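Local coordinates for protein cytochrome c-555 (PDB 4J20) that carries electrons as a small monoheme c-type cytochrome of green sulfur photosynthetic bacteria, although its exact role in photosynthesis is not established, at residues 63-66 with 72-75. The protein carries 2 engineered substitutions. Sequence-based numbering, arbitrary orientation.
Sequences PAKG and TDAQ. With HEB (heme b/c), chain I.
K65 and D73 meet at the protein surface, where the loop that follows strand 61-62 comes up against the start of helix 73-85. Lysine suits this place because its length spans the gap: the chain is extended beyond CG, with CG anti to the carbonyl carbon (chi1 -64°), and crosses the D73 side chain at about a right angle. K65 NZ is held chiefly by a hydrogen bond to the carbonyl O of L71, which ties the loop to the approach to the helix; D73 OD1, 3.6 Å from NZ and 3.1 Å from K65 CE, adds a looser salt bridge. T72, the N-cap, forms a capping box with Q75: its hydroxyl OG1 accepts Q75 N at 3.0 Å, where no preceding turn supplies a carbonyl, and T72 N donates to Q75 OE1 from above its carbonyl plane. On the heme side, G66 packs its CA 3.6 Å from HEB CHC; its positive phi (65°) is easy for glycine, and a CB would clash with HEB CAB. P63 lays CD 3.8 Å from HEB C4C, and replacing it with a glycine would probably cost this ring contact over the porphyrin and give the loop more freedom to move. With no hydrogen bond between K65 and D73, their attraction is mainly electrostatic, and the acidic residue in the first turn is likely to interact favourably with the helix dipole as well.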
loop_
_atom_site.group_PDB
_atom_site.type_symbol
_atom_site.label_atom_id
_atom_site.label_comp_id
_atom_site.label_asym_id
_atom_site.label_seq_id
_atom_site.Cartn_x
_atom_site.Cartn_y
_atom_site.Cartn_z
ATOM N N PRO A 63 -5.335 7.890 0.687
ATOM C CA PRO A 63 -4.782 9.202 0.245
ATOM C C PRO A 63 -3.555 9.050 -0.635
ATOM O O PRO A 63 -2.756 8.095 -0.468
ATOM C CB PRO A 63 -4.447 9.899 1.574
ATOM C CG PRO A 63 -4.173 8.738 2.555
ATOM C CD PRO A 63 -5.132 7.635 2.135
ATOM N N ALA A 64 -3.375 9.949 -1.577
ATOM C CA ALA A 64 -2.245 9.960 -2.494
ATOM C C ALA A 64 -0.935 9.922 -1.717
ATOM O O ALA A 64 -0.701 10.725 -0.803
ATOM C CB ALA A 64 -2.291 11.218 -3.317
ATOM N N LYS A 65 -0.084 8.967 -2.068
ATOM C CA LYS A 65 1.216 8.765 -1.384
ATOM C C LYS A 65 1.051 8.593 0.106
ATOM O O LYS A 65 1.913 9.001 0.894
ATOM C CB LYS A 65 2.204 9.881 -1.690
ATOM C CG LYS A 65 2.625 9.978 -3.188
ATOM C CD LYS A 65 3.804 10.920 -3.375
ATOM C CE LYS A 65 4.383 10.871 -4.814
ATOM N NZ LYS A 65 5.578 11.766 -4.959
ATOM N N GLY A 66 -0.087 8.008 0.515
ATOM C CA GLY A 66 -0.364 7.849 1.908
ATOM C C GLY A 66 -0.555 9.133 2.652
ATOM O O GLY A 66 -0.495 9.185 3.869
ATOM N N THR A 72 8.708 9.625 -2.454
ATOM C CA THR A 72 8.858 9.426 -3.911
ATOM C C THR A 72 7.932 8.283 -4.358
ATOM O O THR A 72 7.532 7.413 -3.561
ATOM C CB THR A 72 10.292 9.079 -4.296
ATOM O OG1 THR A 72 10.588 7.795 -3.734
ATOM C CG2 THR A 72 11.317 10.129 -3.772
ATOM N N ASP A 73 7.690 8.202 -5.659
ATOM C CA ASP A 73 6.965 7.074 -6.212
ATOM C C ASP A 73 7.675 5.756 -5.953
ATOM O O ASP A 73 7.003 4.748 -5.712
ATOM C CB ASP A 73 6.721 7.258 -7.717
ATOM C CG ASP A 73 5.719 8.369 -8.019
ATOM O OD1 ASP A 73 5.097 8.929 -7.097
ATOM O OD2 ASP A 73 5.574 8.736 -9.196
ATOM N N ALA A 74 8.998 5.733 -6.006
ATOM C CA ALA A 74 9.758 4.546 -5.736
ATOM C C ALA A 74 9.517 4.073 -4.294
ATOM O O ALA A 74 9.300 2.892 -4.057
ATOM C CB ALA A 74 11.243 4.778 -5.981
ATOM N N GLN A 75 9.517 5.015 -3.356
ATOM C CA GLN A 75 9.280 4.648 -1.952
ATOM C C GLN A 75 7.894 4.092 -1.770
ATOM O O GLN A 75 7.680 3.077 -1.063
ATOM C CB GLN A 75 9.497 5.820 -1.019
ATOM C CG GLN A 75 10.963 6.199 -0.923
ATOM C CD GLN A 75 11.235 7.617 -0.395
ATOM O OE1 GLN A 75 10.372 8.475 -0.334
ATOM N NE2 GLN A 75 12.515 7.893 -0.103
HETATM FE FE HEB I . -3.476 2.749 1.771
HETATM C CHA HEB I . -5.796 0.997 0.013
HETATM C CHB HEB I . -0.977 1.287 -0.068
HETATM C CHC HEB I . -1.162 4.624 3.399
HETATM C CHD HEB I . -5.914 3.997 3.793
HETATM N NA HEB I . -3.404 1.426 0.255
HETATM C C1A HEB I . -4.491 0.769 -0.327
HETATM C C2A HEB I . -3.988 -0.148 -1.314
HETATM C C3A HEB I . -2.662 -0.076 -1.304
HETATM C C4A HEB I . -2.280 0.901 -0.333
HETATM C CMA HEB I . -1.679 -0.854 -2.165
HETATM C CAA HEB I . -4.884 -1.064 -2.147
HETATM C CBA HEB I . -5.058 -0.527 -3.571
HETATM C CGA HEB I . -6.005 -1.327 -4.432
HETATM O O1A HEB I . -6.693 -2.271 -3.946
HETATM O O2A HEB I . -6.099 -0.955 -5.630
HETATM N NB HEB I . -1.472 2.916 1.699
HETATM C C1B HEB I . -0.603 2.250 0.837
HETATM C C2B HEB I . 0.731 2.744 1.009
HETATM C C3B HEB I . 0.690 3.659 1.993
HETATM C C4B HEB I . -0.679 3.801 2.431
HETATM C CMB HEB I . 1.901 2.174 0.248
HETATM C CAB HEB I . 1.804 4.476 2.600
HETATM C CBB HEB I . 2.646 5.223 1.554
HETATM N NC HEB I . -3.544 4.015 3.311
HETATM C C1C HEB I . -2.466 4.720 3.823
HETATM C C2C HEB I . -2.911 5.580 4.893
HETATM C C3C HEB I . -4.222 5.357 5.043
HETATM C C4C HEB I . -4.642 4.437 4.045
HETATM C CMC HEB I . -1.953 6.420 5.737
HETATM C CAC HEB I . -5.172 5.939 6.085
HETATM C CBC HEB I . -5.276 7.462 6.143
HETATM N ND HEB I . -5.476 2.541 1.869
HETATM C C1D HEB I . -6.314 3.162 2.787
HETATM C C2D HEB I . -7.661 2.754 2.586
HETATM C C3D HEB I . -7.632 1.854 1.455
HETATM C C4D HEB I . -6.254 1.759 1.057
HETATM C CMD HEB I . -8.895 3.168 3.347
HETATM C CAD HEB I . -8.805 1.118 0.830
HETATM C CBD HEB I . -9.569 1.945 -0.229
HETATM C CGD HEB I . -10.674 1.155 -0.814
HETATM O O1D HEB I . -10.384 0.130 -1.451
HETATM O O2D HEB I . -11.820 1.480 -0.621
#